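PDB 7BVF: probable arabinosyltransferase B from Mycobacterium tuberculosis H37Rv, which polymerises arabinose into the arabinan of the cell-wall arabinogalactan, acting as a membrane-embedded glycosyltransferase. Local coordinates for residues Ser426-Ala431 and Val467-Leu472; Glu420-Tyr425 and Arg460-Ile465. All coordinates share one frame; numbering follows the deposited sequence.

Contact 1 of 2, residues Ser426-Ala431 and Val467-Leu472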
ATOM      1  N   SER A 426       9.500   9.896  50.651  1.00 44.81           N
ATOM      2  CA  SER A 426      10.015   8.547  50.881  1.00 44.81           C
ATOM      3  C   SER A 426       8.955   7.646  51.510  1.00 44.81           C
ATOM      4  O   SER A 426       9.236   6.878  52.431  1.00 44.81           O
ATOM      5  CB  SER A 426      11.282   8.574  51.735  1.00 44.81           C
ATOM      6  OG  SER A 426      10.960   8.533  53.113  1.00 44.81           O
ATOM      7  N   ARG A 427       7.729   7.741  51.010  1.00 44.87           N
ATOM      8  CA  ARG A 427       6.627   6.904  51.457  1.00 44.87           C
ATOM      9  C   ARG A 427       6.346   5.816  50.429  1.00 44.87           C
ATOM     10  O   ARG A 427       6.728   5.917  49.263  1.00 44.87           O
ATOM     11  CB  ARG A 427       5.373   7.742  51.694  1.00 44.87           C
ATOM     12  CG  ARG A 427       5.523   8.767  52.795  1.00 44.87           C
ATOM     13  CD  ARG A 427       5.487   8.106  54.154  1.00 44.87           C
ATOM     14  NE  ARG A 427       5.568   9.069  55.247  1.00 44.87           N
ATOM     15  CZ  ARG A 427       4.552   9.817  55.662  1.00 44.87           C
ATOM     16  NH1 ARG A 427       4.720  10.662  56.667  1.00 44.87           N
ATOM     17  NH2 ARG A 427       3.369   9.724  55.073  1.00 44.87           N
ATOM     18  N   LEU A 428       5.664   4.765  50.879  1.00 40.94           N
ATOM     19  CA  LEU A 428       5.380   3.615  50.034  1.00 40.94           C
ATOM     20  C   LEU A 428       3.902   3.441  49.721  1.00 40.94           C
ATOM     21  O   LEU A 428       3.553   2.553  48.940  1.00 40.94           O
ATOM     22  CB  LEU A 428       5.912   2.336  50.689  1.00 40.94           C
ATOM     23  CG  LEU A 428       7.366   1.968  50.398  1.00 40.94           C
ATOM     24  CD1 LEU A 428       7.702   0.638  51.037  1.00 40.94           C
ATOM     25  CD2 LEU A 428       7.629   1.926  48.904  1.00 40.94           C
ATOM     26  N   THR A 429       3.028   4.257  50.296  1.00 36.58           N
ATOM     27  CA  THR A 429       1.598   4.086  50.072  1.00 36.58           C
ATOM     28  C   THR A 429       1.189   4.575  48.681  1.00 36.58           C
ATOM     29  O   THR A 429       0.464   3.858  47.978  1.00 36.58           O
ATOM     30  CB  THR A 429       0.790   4.795  51.161  1.00 36.58           C
ATOM     31  OG1 THR A 429       1.197   4.314  52.444  1.00 36.58           O
ATOM     32  CG2 THR A 429      -0.686   4.520  50.978  1.00 36.58           C
ATOM     33  N   PRO A 430       1.603   5.771  48.240  1.00 32.23           N
ATOM     34  CA  PRO A 430       1.314   6.141  46.847  1.00 32.23           C
ATOM     35  C   PRO A 430       1.959   5.214  45.836  1.00 32.23           C
ATOM     36  O   PRO A 430       1.392   4.997  44.759  1.00 32.23           O
ATOM     37  CB  PRO A 430       1.855   7.574  46.736  1.00 32.23           C
ATOM     38  CG  PRO A 430       2.671   7.793  47.937  1.00 32.23           C
ATOM     39  CD  PRO A 430       2.134   6.921  48.993  1.00 32.23           C
ATOM     40  N   ALA A 431       3.118   4.639  46.151  1.00 33.46           N
ATOM     41  CA  ALA A 431       3.716   3.653  45.262  1.00 33.46           C
ATOM     42  C   ALA A 431       2.965   2.329  45.269  1.00 33.46           C
ATOM     43  O   ALA A 431       3.205   1.499  44.388  1.00 33.46           O
ATOM     44  CB  ALA A 431       5.177   3.420  45.640  1.00 33.46           C
ATOM     45  N   VAL A 467      14.662   0.083  49.567  1.00 51.16           N
ATOM     46  CA  VAL A 467      15.825  -0.419  50.289  1.00 51.16           C
ATOM     47  C   VAL A 467      15.903   0.200  51.676  1.00 51.16           C
ATOM     48  O   VAL A 467      16.111  -0.498  52.672  1.00 51.16           O
ATOM     49  CB  VAL A 467      17.107  -0.152  49.483  1.00 51.16           C
ATOM     50  CG1 VAL A 467      18.321  -0.249  50.379  1.00 51.16           C
ATOM     51  CG2 VAL A 467      17.212  -1.126  48.327  1.00 51.16           C
ATOM     52  N   ARG A 468      15.736   1.516  51.765  1.00 51.90           N
ATOM     53  CA  ARG A 468      15.876   2.189  53.047  1.00 51.90           C
ATOM     54  C   ARG A 468      14.689   1.959  53.973  1.00 51.90           C
ATOM     55  O   ARG A 468      14.793   2.265  55.164  1.00 51.90           O
ATOM     56  CB  ARG A 468      16.099   3.688  52.834  1.00 51.90           C
ATOM     57  CG  ARG A 468      14.846   4.537  52.861  1.00 51.90           C
ATOM     58  CD  ARG A 468      15.139   5.935  52.340  1.00 51.90           C
ATOM     59  NE  ARG A 468      14.263   6.938  52.934  1.00 51.90           N
ATOM     60  CZ  ARG A 468      14.606   7.711  53.959  1.00 51.90           C
ATOM     61  NH1 ARG A 468      13.748   8.600  54.440  1.00 51.90           N
ATOM     62  NH2 ARG A 468      15.809   7.594  54.504  1.00 51.90           N
ATOM     63  N   ARG A 469      13.573   1.431  53.466  1.00 52.42           N
ATOM     64  CA  ARG A 469      12.492   0.986  54.335  1.00 52.42           C
ATOM     65  C   ARG A 469      12.579  -0.495  54.670  1.00 52.42           C
ATOM     66  O   ARG A 469      12.019  -0.920  55.685  1.00 52.42           O
ATOM     67  CB  ARG A 469      11.134   1.282  53.694  1.00 52.42           C
ATOM     68  CG  ARG A 469      10.781   2.754  53.663  1.00 52.42           C
ATOM     69  CD  ARG A 469       9.318   2.974  54.003  1.00 52.42           C
ATOM     70  NE  ARG A 469       9.006   4.384  54.205  1.00 52.42           N
ATOM     71  CZ  ARG A 469       9.187   5.030  55.350  1.00 52.42           C
ATOM     72  NH1 ARG A 469       9.682   4.392  56.400  1.00 52.42           N
ATOM     73  NH2 ARG A 469       8.876   6.313  55.446  1.00 52.42           N
ATOM     74  N   HIS A 470      13.263  -1.283  53.841  1.00 52.77           N
ATOM     75  CA  HIS A 470      13.513  -2.686  54.147  1.00 52.77           C
ATOM     76  C   HIS A 470      14.342  -2.863  55.410  1.00 52.77           C
ATOM     77  O   HIS A 470      14.274  -3.923  56.039  1.00 52.77           O
ATOM     78  CB  HIS A 470      14.203  -3.338  52.947  1.00 52.77           C
ATOM     79  CG  HIS A 470      14.888  -4.631  53.260  1.00 52.77           C
ATOM     80  ND1 HIS A 470      16.182  -4.692  53.730  1.00 52.77           N
ATOM     81  CD2 HIS A 470      14.466  -5.912  53.154  1.00 52.77           C
ATOM     82  CE1 HIS A 470      16.524  -5.955  53.908  1.00 52.77           C
ATOM     83  NE2 HIS A 470      15.501  -6.716  53.566  1.00 52.77           N
ATOM     84  N   ARG A 471      15.113  -1.851  55.805  1.00 55.08           N
ATOM     85  CA  ARG A 471      15.925  -1.961  57.009  1.00 55.08           C
ATOM     86  C   ARG A 471      15.141  -1.678  58.281  1.00 55.08           C
ATOM     87  O   ARG A 471      15.620  -2.010  59.370  1.00 55.08           O
ATOM     88  CB  ARG A 471      17.121  -1.010  56.931  1.00 55.08           C
ATOM     89  CG  ARG A 471      18.188  -1.432  55.935  1.00 55.08           C
ATOM     90  CD  ARG A 471      18.996  -0.239  55.453  1.00 55.08           C
ATOM     91  NE  ARG A 471      19.918  -0.610  54.385  1.00 55.08           N
ATOM     92  CZ  ARG A 471      20.461   0.253  53.533  1.00 55.08           C
ATOM     93  NH1 ARG A 471      20.175   1.544  53.622  1.00 55.08           N
ATOM     94  NH2 ARG A 471      21.292  -0.175  52.592  1.00 55.08           N
ATOM     95  N   LEU A 472      13.955  -1.080  58.177  1.00 53.28           N
ATOM     96  CA  LEU A 472      13.171  -0.754  59.364  1.00 53.28           C
ATOM     97  C   LEU A 472      12.191  -1.868  59.714  1.00 53.28           C
ATOM     98  O   LEU A 472      12.276  -2.460  60.794  1.00 53.28           O
ATOM     99  CB  LEU A 472      12.425   0.568  59.161  1.00 53.28           C
ATOM    100  CG  LEU A 472      13.239   1.757  58.654  1.00 53.28           C
ATOM    101  CD1 LEU A 472      12.327   2.933  58.364  1.00 53.28           C
ATOM    102  CD2 LEU A 472      14.308   2.140  59.660  1.00 53.28           C
TER
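Ser426 meets two arginines of helix 460-470 at once, Arg468 through its hydroxyl and Arg469 through its carbonyl. The residue has just left the helix before it, and its positive phi (58°) marks the turn of the chain. Its OG accepts a hydrogen bond from Arg468 NH1 at 3.1 Å. The bond is nearly straight, 170° at the hydrogen, and OG lies in the guanidinium plane. The Arg468 chain is extended from CG to NE, which carries the group across to the serine. The carbonyl oxygen of Ser426 meets the edge of the other guanidinium. Arg469 NE and Arg469 NH2 each lie 3.1 Å from Ser426 O, and both bonds are bent and weak. The stronger partner of Arg469 is Asp243, which forms a salt bridge with NH2.

Arg427 turns its CB away from the helix, yet its CD still comes within 4.0 Å of Arg469 NH2. The two guanidinium planes are 53° apart. Asp243 also packs against Arg427, and its negative charge may offset part of the repulsion between the two guanidinium groups. Leu428 adds the apolar part. Its CD1 rests 4.1 Å from CD of Arg469, the two side chains running past each other in opposite directions. Leu428 also packs on Leu466 of helix 460-470, about one turn before Arg469, and Asp240 accepts a hydrogen bond from its backbone N.

This is a tight connection between consecutive helices, 405-425 and 430-442, held to the last turn of helix 460-470 by Arg468 and, more weakly, Arg469. It belongs to the GT-C-type membrane region of the protein.

Contact 2 of 2, residues Glu420-Tyr425 and Arg460-Ile465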
ATOM      1  N   GLU A 420       5.601  10.220  41.445  1.00 31.24           N
ATOM      2  CA  GLU A 420       6.391  11.413  41.725  1.00 31.24           C
ATOM      3  C   GLU A 420       6.045  12.028  43.072  1.00 31.24           C
ATOM      4  O   GLU A 420       6.826  12.829  43.591  1.00 31.24           O
ATOM      5  CB  GLU A 420       6.200  12.446  40.618  1.00 31.24           C
ATOM      6  CG  GLU A 420       6.934  12.123  39.327  1.00 31.24           C
ATOM      7  CD  GLU A 420       8.285  12.812  39.224  1.00 31.24           C
ATOM      8  OE1 GLU A 420       9.180  12.271  38.544  1.00 31.24           O
ATOM      9  OE2 GLU A 420       8.453  13.893  39.823  1.00 31.24           O
ATOM     10  N   ARG A 421       4.891  11.687  43.639  1.00 34.40           N
ATOM     11  CA  ARG A 421       4.566  12.096  44.999  1.00 34.40           C
ATOM     12  C   ARG A 421       5.138  11.136  46.032  1.00 34.40           C
ATOM     13  O   ARG A 421       5.546  11.561  47.116  1.00 34.40           O
ATOM     14  CB  ARG A 421       3.049  12.199  45.161  1.00 34.40           C
ATOM     15  CG  ARG A 421       2.588  12.500  46.565  1.00 34.40           C
ATOM     16  CD  ARG A 421       1.181  13.054  46.551  1.00 34.40           C
ATOM     17  NE  ARG A 421       1.113  14.331  45.851  1.00 34.40           N
ATOM     18  CZ  ARG A 421       1.237  15.514  46.443  1.00 34.40           C
ATOM     19  NH1 ARG A 421       1.434  15.585  47.751  1.00 34.40           N
ATOM     20  NH2 ARG A 421       1.163  16.626  45.727  1.00 34.40           N
ATOM     21  N   SER A 422       5.169   9.841  45.713  1.00 36.21           N
ATOM     22  CA  SER A 422       5.810   8.870  46.590  1.00 36.21           C
ATOM     23  C   SER A 422       7.275   9.210  46.797  1.00 36.21           C
ATOM     24  O   SER A 422       7.761   9.241  47.931  1.00 36.21           O
ATOM     25  CB  SER A 422       5.669   7.465  46.009  1.00 36.21           C
ATOM     26  OG  SER A 422       6.350   6.518  46.807  1.00 36.21           O
ATOM     27  N   MET A 423       7.995   9.476  45.712  1.00 38.52           N
ATOM     28  CA  MET A 423       9.415   9.806  45.842  1.00 38.52           C
ATOM     29  C   MET A 423       9.651  11.270  46.193  1.00 38.52           C
ATOM     30  O   MET A 423      10.494  11.935  45.592  1.00 38.52           O
ATOM     31  CB  MET A 423      10.146   9.430  44.556  1.00 38.52           C
ATOM     32  CG  MET A 423       9.655  10.150  43.317  1.00 38.52           C
ATOM     33  SD  MET A 423      10.654   9.807  41.863  1.00 38.52           S
ATOM     34  CE  MET A 423      10.231   8.098  41.565  1.00 38.52           C
ATOM     35  N   ARG A 424       8.942  11.782  47.195  1.00 39.50           N
ATOM     36  CA  ARG A 424       9.134  13.148  47.661  1.00 39.50           C
ATOM     37  C   ARG A 424       9.135  13.179  49.183  1.00 39.50           C
ATOM     38  O   ARG A 424       9.761  14.047  49.796  1.00 39.50           O
ATOM     39  CB  ARG A 424       8.051  14.061  47.095  1.00 39.50           C
ATOM     40  CG  ARG A 424       8.188  15.509  47.501  1.00 39.50           C
ATOM     41  CD  ARG A 424       6.855  16.220  47.431  1.00 39.50           C
ATOM     42  NE  ARG A 424       6.243  16.079  46.117  1.00 39.50           N
ATOM     43  CZ  ARG A 424       6.506  16.875  45.089  1.00 39.50           C
ATOM     44  NH1 ARG A 424       7.372  17.871  45.224  1.00 39.50           N
ATOM     45  NH2 ARG A 424       5.903  16.676  43.925  1.00 39.50           N
ATOM     46  N   TYR A 425       8.434  12.226  49.798  1.00 42.76           N
ATOM     47  CA  TYR A 425       8.463  12.034  51.240  1.00 42.76           C
ATOM     48  C   TYR A 425       9.005  10.665  51.621  1.00 42.76           C
ATOM     49  O   TYR A 425       8.968  10.303  52.803  1.00 42.76           O
ATOM     50  CB  TYR A 425       7.070  12.219  51.845  1.00 42.76           C
ATOM     51  CG  TYR A 425       6.250  13.312  51.205  1.00 42.76           C
ATOM     52  CD1 TYR A 425       6.605  14.645  51.348  1.00 42.76           C
ATOM     53  CD2 TYR A 425       5.113  13.012  50.470  1.00 42.76           C
ATOM     54  CE1 TYR A 425       5.856  15.647  50.770  1.00 42.76           C
ATOM     55  CE2 TYR A 425       4.358  14.008  49.889  1.00 42.76           C
ATOM     56  CZ  TYR A 425       4.734  15.323  50.042  1.00 42.76           C
ATOM     57  OH  TYR A 425       3.985  16.321  49.463  1.00 42.76           O
ATOM     58  N   ARG A 460      14.309   3.958  39.601  1.00 55.29           N
ATOM     59  CA  ARG A 460      15.587   4.024  40.296  1.00 55.29           C
ATOM     60  C   ARG A 460      15.478   4.785  41.616  1.00 55.29           C
ATOM     61  O   ARG A 460      15.985   4.295  42.632  1.00 55.29           O
ATOM     62  CB  ARG A 460      16.665   4.644  39.406  1.00 55.29           C
ATOM     63  CG  ARG A 460      18.047   4.612  40.020  1.00 55.29           C
ATOM     64  CD  ARG A 460      18.986   5.549  39.292  1.00 55.29           C
ATOM     65  NE  ARG A 460      20.358   5.425  39.769  1.00 55.29           N
ATOM     66  CZ  ARG A 460      21.321   6.300  39.502  1.00 55.29           C
ATOM     67  NH1 ARG A 460      21.061   7.367  38.761  1.00 55.29           N
ATOM     68  NH2 ARG A 460      22.542   6.108  39.979  1.00 55.29           N
ATOM     69  N   PRO A 461      14.853   5.966  41.671  1.00 52.50           N
ATOM     70  CA  PRO A 461      14.664   6.620  42.973  1.00 52.50           C
ATOM     71  C   PRO A 461      13.537   6.030  43.804  1.00 52.50           C
ATOM     72  O   PRO A 461      13.242   6.563  44.879  1.00 52.50           O
ATOM     73  CB  PRO A 461      14.369   8.075  42.590  1.00 52.50           C
ATOM     74  CG  PRO A 461      13.761   7.991  41.266  1.00 52.50           C
ATOM     75  CD  PRO A 461      14.400   6.835  40.567  1.00 52.50           C
ATOM     76  N   MET A 462      12.899   4.957  43.339  1.00 52.08           N
ATOM     77  CA  MET A 462      11.965   4.195  44.158  1.00 52.08           C
ATOM     78  C   MET A 462      12.642   3.025  44.853  1.00 52.08           C
ATOM     79  O   MET A 462      12.206   2.609  45.935  1.00 52.08           O
ATOM     80  CB  MET A 462      10.806   3.684  43.298  1.00 52.08           C
ATOM     81  CG  MET A 462       9.627   3.157  44.091  1.00 52.08           C
ATOM     82  SD  MET A 462       8.721   4.473  44.919  1.00 52.08           S
ATOM     83  CE  MET A 462       8.354   5.538  43.533  1.00 52.08           C
ATOM     84  N   LEU A 463      13.700   2.482  44.251  1.00 53.93           N
ATOM     85  CA  LEU A 463      14.513   1.497  44.949  1.00 53.93           C
ATOM     86  C   LEU A 463      15.216   2.113  46.148  1.00 53.93           C
ATOM     87  O   LEU A 463      15.440   1.426  47.146  1.00 53.93           O
ATOM     88  CB  LEU A 463      15.533   0.875  43.998  1.00 53.93           C
ATOM     89  CG  LEU A 463      15.151  -0.474  43.392  1.00 53.93           C
ATOM     90  CD1 LEU A 463      15.066  -1.522  44.484  1.00 53.93           C
ATOM     91  CD2 LEU A 463      13.840  -0.386  42.637  1.00 53.93           C
ATOM     92  N   ARG A 464      15.558   3.399  46.077  1.00 54.44           N
ATOM     93  CA  ARG A 464      16.144   4.067  47.232  1.00 54.44           C
ATOM     94  C   ARG A 464      15.170   4.152  48.397  1.00 54.44           C
ATOM     95  O   ARG A 464      15.602   4.335  49.539  1.00 54.44           O
ATOM     96  CB  ARG A 464      16.615   5.467  46.849  1.00 54.44           C
ATOM     97  CG  ARG A 464      17.620   5.498  45.717  1.00 54.44           C
ATOM     98  CD  ARG A 464      18.466   6.757  45.779  1.00 54.44           C
ATOM     99  NE  ARG A 464      19.345   6.887  44.622  1.00 54.44           N
ATOM    100  CZ  ARG A 464      19.150   7.753  43.633  1.00 54.44           C
ATOM    101  NH1 ARG A 464      19.999   7.808  42.617  1.00 54.44           N
ATOM    102  NH2 ARG A 464      18.105   8.569  43.663  1.00 54.44           N
ATOM    103  N   ILE A 465      13.872   4.032  48.138  1.00 50.85           N
ATOM    104  CA  ILE A 465      12.876   4.011  49.203  1.00 50.85           C
ATOM    105  C   ILE A 465      12.604   2.592  49.672  1.00 50.85           C
ATOM    106  O   ILE A 465      12.531   2.328  50.875  1.00 50.85           O
ATOM    107  CB  ILE A 465      11.582   4.699  48.728  1.00 50.85           C
ATOM    108  CG1 ILE A 465      11.896   6.062  48.117  1.00 50.85           C
ATOM    109  CG2 ILE A 465      10.612   4.846  49.879  1.00 50.85           C
ATOM    110  CD1 ILE A 465      10.699   6.731  47.506  1.00 50.85           C
TER
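Met423 and Met462 meet at their methyl ends, in a contact between helices 405-425 and 460-470 that is made without any hydrogen bond across it. The apolar contacts centre on Met423. Its CE lies 3.5 Å from CG of Pro461 and 3.7 Å from CE of Met462. The sulfur of Met423 also sits close to the proline CG, so the end of the side chain lies against the proline ring. CG of Met423 stands between its own backbone N and carbonyl carbon (chi1 61°), and the bend at chi3 turns the methyl to meet both partners. Met462 is bent at chi2 and chi3 and crosses Met423 at about a right angle. Ile465 reaches the backbone of 420-425 from the next turn of helix 460-470. Its CD1 is 3.7 Å from CA of Met423 and 4.0 Å from CB of the same residue, so it touches the base of the methionine and not its tip.

Ser422 brings a polar group to this apolar surface. Its OG lies 3.7 Å from SD of Met462, a van der Waals contact. The hydroxyl is hydrogen-bonded to the carbonyl oxygen of Arg427, in the turn that follows. The Ser422 carbonyl oxygen lies 3.9 Å from CD1 of Ile465.

Met423 is also the centre of an inverse gamma turn. The axes of the two segments, 420-425 and 460-465, come within 9.6 Å, with 43° between their N-to-C directions. Helix 430-442 covers the edge of the interface: its Ala431 touches both Ser422 and Met462, and its Pro430 rests on Ser422.

Overall arrangement
Contacts 1 and 2 follow one another along helix 460-470, with centres about 8 Å apart. The chain passes straight from 420-425 into 426-431, so the helix end and the turn after it meet successive parts of the same helix. They also touch directly: Ser426 O lies 3.5 Å from CG2 of Ile465. Contact 2 is mainly apolar, and contact 1 mainly polar. Contact 2 lies beside a bound cardiolipin, which touches Arg460 and comes within about 4 Å of the Pro461 side chain. The decaprenyl-phosphate is farther off, about 12 Å from the Met462 side chain and about 14 Å from that of Leu428.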